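Long-range contact in MTH396 protein (Methanothermobacter thermautotrophicus, PDB 1NXH), which is of unknown function but belongs to the EhaM family, a name suggesting a link to the energy-converting hydrogenase A of methanogens: residues 63-77 with 95-109. Residues are numbered along the deposited sequence; the frame is centred on the assembly and turned at random.
Sequences RPRCIREKLHSDLQL and LKDEITELVLAGREY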
loop_
_atom_site.group_PDB
_atom_site.type_symbol
_atom_site.label_atom_id
_atom_site.label_comp_id
_atom_site.label_asym_id
_atom_site.label_seq_id
_atom_site.Cartn_x
_atom_site.Cartn_y
_atom_site.Cartn_z
ATOM N N ARG A 63 -2.096 14.209 -2.059
ATOM C CA ARG A 63 -0.926 13.542 -2.604
ATOM C C ARG A 63 -0.027 13.061 -1.462
ATOM O O ARG A 63 0.408 11.914 -1.462
ATOM C CB ARG A 63 -0.174 14.512 -3.539
ATOM C CG ARG A 63 1.237 14.096 -3.964
ATOM C CD ARG A 63 1.292 13.345 -5.304
ATOM N NE ARG A 63 2.680 13.048 -5.671
ATOM C CZ ARG A 63 3.547 13.957 -6.125
ATOM N NH1 ARG A 63 3.169 15.230 -6.288
ATOM N NH2 ARG A 63 4.811 13.605 -6.376
ATOM N N PRO A 64 0.231 13.922 -0.454
ATOM C CA PRO A 64 1.090 13.538 0.677
ATOM C C PRO A 64 0.534 12.376 1.495
ATOM O O PRO A 64 1.189 11.349 1.700
ATOM C CB PRO A 64 1.181 14.831 1.487
ATOM C CG PRO A 64 -0.132 15.491 1.221
ATOM C CD PRO A 64 -0.284 15.291 -0.264
ATOM N N ARG A 65 -0.690 12.567 1.966
ATOM C CA ARG A 65 -1.410 11.568 2.750
ATOM C C ARG A 65 -1.408 10.213 2.037
ATOM O O ARG A 65 -1.140 9.181 2.642
ATOM C CB ARG A 65 -2.842 12.068 2.957
ATOM C CG ARG A 65 -3.799 11.077 3.551
ATOM C CD ARG A 65 -5.089 11.794 3.931
ATOM N NE ARG A 65 -5.951 12.136 2.801
ATOM C CZ ARG A 65 -6.548 11.228 2.028
ATOM N NH1 ARG A 65 -6.370 9.924 2.254
ATOM N NH2 ARG A 65 -7.344 11.614 1.041
ATOM N N CYS A 66 -1.692 10.228 0.741
ATOM C CA CYS A 66 -1.740 8.999 -0.015
ATOM C C CYS A 66 -0.392 8.319 -0.166
ATOM O O CYS A 66 -0.310 7.088 -0.325
ATOM C CB CYS A 66 -2.360 9.263 -1.378
ATOM S SG CYS A 66 -4.181 9.416 -1.328
ATOM N N ILE A 67 0.668 9.114 -0.103
ATOM C CA ILE A 67 2.006 8.560 -0.236
ATOM C C ILE A 67 2.431 7.894 1.060
ATOM O O ILE A 67 3.046 6.828 1.046
ATOM C CB ILE A 67 3.037 9.641 -0.598
ATOM C CG1 ILE A 67 2.670 10.281 -1.948
ATOM C CG2 ILE A 67 4.433 9.010 -0.629
ATOM C CD1 ILE A 67 3.511 11.471 -2.330
ATOM N N ARG A 68 2.104 8.530 2.178
ATOM C CA ARG A 68 2.449 7.969 3.473
ATOM C C ARG A 68 1.819 6.606 3.532
ATOM O O ARG A 68 2.479 5.628 3.875
ATOM C CB ARG A 68 1.908 8.822 4.610
ATOM C CG ARG A 68 2.313 10.258 4.496
ATOM C CD ARG A 68 2.190 10.944 5.807
ATOM N NE ARG A 68 2.917 10.227 6.848
ATOM C CZ ARG A 68 3.626 10.849 7.786
ATOM N NH1 ARG A 68 3.690 12.180 7.782
ATOM N NH2 ARG A 68 4.266 10.160 8.726
ATOM N N GLU A 69 0.538 6.538 3.181
ATOM C CA GLU A 69 -0.171 5.269 3.187
ATOM C C GLU A 69 0.615 4.213 2.419
ATOM O O GLU A 69 0.905 3.128 2.951
ATOM C CB GLU A 69 -1.547 5.413 2.554
ATOM C CG GLU A 69 -2.589 6.064 3.434
ATOM C CD GLU A 69 -3.989 5.873 2.880
ATOM O OE1 GLU A 69 -4.915 6.571 3.357
ATOM O OE2 GLU A 69 -4.162 5.022 1.974
ATOM N N LYS A 70 0.958 4.539 1.169
ATOM C CA LYS A 70 1.713 3.630 0.306
ATOM C C LYS A 70 2.994 3.209 1.037
ATOM O O LYS A 70 3.305 2.021 1.141
ATOM C CB LYS A 70 2.037 4.326 -1.033
ATOM C CG LYS A 70 2.134 3.369 -2.244
ATOM C CD LYS A 70 2.153 4.114 -3.601
ATOM C CE LYS A 70 2.607 3.225 -4.812
ATOM N NZ LYS A 70 1.638 2.166 -5.271
ATOM N N LEU A 71 3.716 4.186 1.573
ATOM C CA LEU A 71 4.956 3.903 2.294
ATOM C C LEU A 71 4.731 2.947 3.450
ATOM O O LEU A 71 5.388 1.914 3.560
ATOM C CB LEU A 71 5.575 5.201 2.821
ATOM C CG LEU A 71 6.003 6.136 1.694
ATOM C CD1 LEU A 71 6.450 7.475 2.241
ATOM C CD2 LEU A 71 7.112 5.454 0.893
ATOM N N HIS A 72 3.796 3.305 4.313
ATOM C CA HIS A 72 3.491 2.489 5.468
ATOM C C HIS A 72 3.340 1.044 5.038
ATOM O O HIS A 72 3.909 0.133 5.651
ATOM C CB HIS A 72 2.193 2.961 6.118
ATOM C CG HIS A 72 2.005 2.437 7.503
ATOM N ND1 HIS A 72 2.721 2.916 8.581
ATOM C CD2 HIS A 72 1.235 1.430 7.979
ATOM C CE1 HIS A 72 2.398 2.227 9.663
ATOM N NE2 HIS A 72 1.501 1.317 9.326
ATOM N N SER A 73 2.567 0.856 3.971
ATOM C CA SER A 73 2.300 -0.467 3.431
ATOM C C SER A 73 3.545 -1.118 2.876
ATOM O O SER A 73 3.990 -2.150 3.369
ATOM C CB SER A 73 1.265 -0.411 2.321
ATOM O OG SER A 73 1.188 -1.681 1.699
ATOM N N ASP A 74 4.106 -0.512 1.843
ATOM C CA ASP A 74 5.301 -1.043 1.216
ATOM C C ASP A 74 6.426 -1.359 2.189
ATOM O O ASP A 74 7.204 -2.292 1.955
ATOM C CB ASP A 74 5.794 -0.065 0.164
ATOM C CG ASP A 74 4.822 0.087 -0.960
ATOM O OD1 ASP A 74 5.077 0.923 -1.845
ATOM O OD2 ASP A 74 3.800 -0.640 -0.961
ATOM N N LEU A 75 6.517 -0.584 3.270
ATOM C CA LEU A 75 7.557 -0.789 4.270
ATOM C C LEU A 75 7.133 -1.733 5.387
ATOM O O LEU A 75 7.655 -1.675 6.492
ATOM C CB LEU A 75 7.992 0.542 4.868
ATOM C CG LEU A 75 8.675 1.505 3.894
ATOM C CD1 LEU A 75 9.208 2.710 4.672
ATOM C CD2 LEU A 75 9.821 0.800 3.185
ATOM N N GLN A 76 6.177 -2.598 5.087
ATOM C CA GLN A 76 5.704 -3.584 6.045
ATOM C C GLN A 76 5.552 -3.020 7.457
ATOM O O GLN A 76 5.896 -3.683 8.457
ATOM C CB GLN A 76 6.668 -4.772 6.058
ATOM C CG GLN A 76 7.094 -5.280 4.655
ATOM C CD GLN A 76 5.926 -5.750 3.766
ATOM O OE1 GLN A 76 5.021 -6.462 4.223
ATOM N NE2 GLN A 76 5.960 -5.364 2.483
ATOM N N LEU A 77 5.019 -1.803 7.540
ATOM C CA LEU A 77 4.838 -1.166 8.823
ATOM C C LEU A 77 3.616 -1.619 9.578
ATOM O O LEU A 77 3.522 -1.414 10.787
ATOM C CB LEU A 77 4.827 0.334 8.647
ATOM C CG LEU A 77 6.211 0.804 8.229
ATOM C CD1 LEU A 77 6.165 2.293 8.084
ATOM C CD2 LEU A 77 7.246 0.397 9.265
ATOM N N LEU A 95 10.359 8.527 9.635
ATOM C CA LEU A 95 10.761 7.873 8.396
ATOM C C LEU A 95 9.806 8.148 7.243
ATOM O O LEU A 95 10.229 8.432 6.107
ATOM C CB LEU A 95 10.854 6.364 8.600
ATOM C CG LEU A 95 11.304 5.599 7.346
ATOM C CD1 LEU A 95 12.705 6.073 6.913
ATOM C CD2 LEU A 95 11.303 4.098 7.633
ATOM N N LYS A 96 8.513 8.054 7.530
ATOM C CA LYS A 96 7.520 8.299 6.498
ATOM C C LYS A 96 7.601 9.756 6.061
ATOM O O LYS A 96 7.410 10.071 4.883
ATOM C CB LYS A 96 6.127 7.944 7.024
ATOM C CG LYS A 96 5.904 6.431 7.136
ATOM C CD LYS A 96 4.975 6.050 8.289
ATOM C CE LYS A 96 3.525 6.473 8.029
ATOM N NZ LYS A 96 2.649 6.225 9.218
ATOM N N ASP A 97 7.917 10.639 7.007
ATOM C CA ASP A 97 8.022 12.056 6.699
ATOM C C ASP A 97 9.088 12.323 5.653
ATOM O O ASP A 97 8.800 12.821 4.555
ATOM C CB ASP A 97 8.349 12.858 7.954
ATOM C CG ASP A 97 7.189 12.924 8.913
ATOM O OD1 ASP A 97 6.037 12.907 8.437
ATOM O OD2 ASP A 97 7.422 13.011 10.137
ATOM N N GLU A 98 10.325 11.993 6.008
ATOM C CA GLU A 98 11.460 12.197 5.125
ATOM C C GLU A 98 11.333 11.553 3.760
ATOM O O GLU A 98 11.721 12.172 2.770
ATOM C CB GLU A 98 12.738 11.716 5.790
ATOM C CG GLU A 98 12.549 10.553 6.703
ATOM C CD GLU A 98 13.803 10.279 7.472
ATOM O OE1 GLU A 98 14.452 11.266 7.881
ATOM O OE2 GLU A 98 14.143 9.094 7.672
ATOM N N ILE A 99 10.813 10.326 3.686
ATOM C CA ILE A 99 10.666 9.685 2.376
ATOM C C ILE A 99 9.627 10.458 1.585
ATOM O O ILE A 99 9.814 10.745 0.405
ATOM C CB ILE A 99 10.176 8.216 2.449
ATOM C CG1 ILE A 99 11.029 7.401 3.429
ATOM C CG2 ILE A 99 10.236 7.578 1.039
ATOM C CD1 ILE A 99 12.457 7.193 2.982
ATOM N N THR A 100 8.523 10.777 2.240
ATOM C CA THR A 100 7.467 11.531 1.599
ATOM C C THR A 100 8.018 12.877 1.151
ATOM O O THR A 100 7.748 13.357 0.045
ATOM C CB THR A 100 6.315 11.722 2.572
ATOM O OG1 THR A 100 5.621 10.479 2.697
ATOM C CG2 THR A 100 5.363 12.808 2.095
ATOM N N GLU A 101 8.811 13.482 2.017
ATOM C CA GLU A 101 9.403 14.759 1.690
ATOM C C GLU A 101 10.063 14.629 0.323
ATOM O O GLU A 101 9.892 15.474 -0.560
ATOM C CB GLU A 101 10.443 15.130 2.744
ATOM C CG GLU A 101 10.869 16.580 2.688
ATOM C CD GLU A 101 11.570 17.034 3.956
ATOM O OE1 GLU A 101 10.956 16.979 5.047
ATOM O OE2 GLU A 101 12.743 17.448 3.860
ATOM N N LEU A 102 10.810 13.545 0.158
ATOM C CA LEU A 102 11.514 13.273 -1.077
ATOM C C LEU A 102 10.606 13.158 -2.277
ATOM O O LEU A 102 10.692 13.949 -3.220
ATOM C CB LEU A 102 12.300 11.981 -0.945
ATOM C CG LEU A 102 13.679 12.124 -0.334
ATOM C CD1 LEU A 102 14.265 10.754 -0.042
ATOM C CD2 LEU A 102 14.554 12.879 -1.308
ATOM N N VAL A 103 9.742 12.152 -2.249
ATOM C CA VAL A 103 8.843 11.908 -3.362
ATOM C C VAL A 103 8.055 13.158 -3.723
ATOM O O VAL A 103 7.781 13.412 -4.895
ATOM C CB VAL A 103 7.919 10.695 -3.049
ATOM C CG1 VAL A 103 7.697 10.595 -1.564
ATOM C CG2 VAL A 103 6.599 10.805 -3.798
ATOM N N LEU A 104 7.723 13.956 -2.721
ATOM C CA LEU A 104 6.982 15.184 -2.959
ATOM C C LEU A 104 7.846 16.204 -3.676
ATOM O O LEU A 104 7.344 17.142 -4.283
ATOM C CB LEU A 104 6.521 15.775 -1.629
ATOM C CG LEU A 104 5.066 15.644 -1.164
ATOM C CD1 LEU A 104 4.302 14.592 -1.946
ATOM C CD2 LEU A 104 5.085 15.320 0.312
ATOM N N ALA A 105 9.153 16.025 -3.592
ATOM C CA ALA A 105 10.064 16.951 -4.227
ATOM C C ALA A 105 10.528 16.420 -5.571
ATOM O O ALA A 105 11.538 16.867 -6.097
ATOM C CB ALA A 105 11.246 17.209 -3.323
ATOM N N GLY A 106 9.794 15.458 -6.121
ATOM C CA GLY A 106 10.152 14.914 -7.423
ATOM C C GLY A 106 10.770 13.528 -7.431
ATOM O O GLY A 106 10.789 12.859 -8.472
ATOM N N ARG A 107 11.276 13.094 -6.279
ATOM C CA ARG A 107 11.907 11.788 -6.178
ATOM C C ARG A 107 10.968 10.712 -6.717
ATOM O O ARG A 107 9.778 10.716 -6.413
ATOM C CB ARG A 107 12.258 11.499 -4.717
ATOM C CG ARG A 107 13.582 10.780 -4.514
ATOM C CD ARG A 107 13.634 9.467 -5.273
ATOM N NE ARG A 107 14.914 8.787 -5.092
ATOM C CZ ARG A 107 16.089 9.289 -5.460
ATOM N NH1 ARG A 107 16.160 10.484 -6.038
ATOM N NH2 ARG A 107 17.198 8.597 -5.240
ATOM N N GLU A 108 11.500 9.810 -7.535
ATOM C CA GLU A 108 10.700 8.725 -8.089
ATOM C C GLU A 108 10.308 7.769 -6.962
ATOM O O GLU A 108 11.182 7.195 -6.308
ATOM C CB GLU A 108 11.513 7.952 -9.120
ATOM C CG GLU A 108 10.812 6.723 -9.656
ATOM C CD GLU A 108 9.978 7.035 -10.868
ATOM O OE1 GLU A 108 9.181 7.993 -10.806
ATOM O OE2 GLU A 108 10.124 6.325 -11.884
ATOM N N TYR A 109 9.010 7.572 -6.742
ATOM C CA TYR A 109 8.572 6.679 -5.665
ATOM C C TYR A 109 9.478 5.467 -5.593
ATOM O O TYR A 109 10.122 5.215 -4.578
ATOM C CB TYR A 109 7.135 6.178 -5.873
ATOM C CG TYR A 109 6.639 5.385 -4.676
ATOM C CD1 TYR A 109 6.550 5.992 -3.428
ATOM C CD2 TYR A 109 6.342 4.019 -4.768
ATOM C CE1 TYR A 109 6.194 5.274 -2.299
ATOM C CE2 TYR A 109 5.979 3.284 -3.628
ATOM C CZ TYR A 109 5.915 3.926 -2.393
ATOM O OH TYR A 109 5.637 3.249 -1.220
#
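K96 O, which L71 CD1 approaches from helix 63-74, is gripped by T100 N and, 2.9 Å away, by T100 OG1, the two donors arriving from opposite faces of the carbonyl plane. L71 packs knobs-into-holes, its side chain set among K96, I99, T100 and Y109, CD2 meeting I99 CG2 at 3.8 Å. Helix 63-74 and segment 95-104 of helix 89-104 pack here at 124°, their local axes 9.7 Å apart, in an all-helical homodimer whose second subunit is disulfide-linked through its C78 to C66. After a Schellman turn at G106, Y109 begins the next helix; its OH donates to D74 OD1, near the ring plane, while K70 CD lies over one face, 4.2 Å from the centroid. K70 NZ is hydrogen-bonded to Q76 OE1 of the second subunit. On the other flank R68, bent at chi3 (53°), forms a salt bridge from NH1 to D97 OD1, its hydrogen bond weak because the N-H points well off the line (125°), guanidinium and carboxylate planes perpendicular. Replacing R68 by alanine would probably cost D97 its salt bridge and leave E93 with little more than a long, weak pairing to K96. I67 CD1 meets V103 CG2 tip to tip at 3.5 Å.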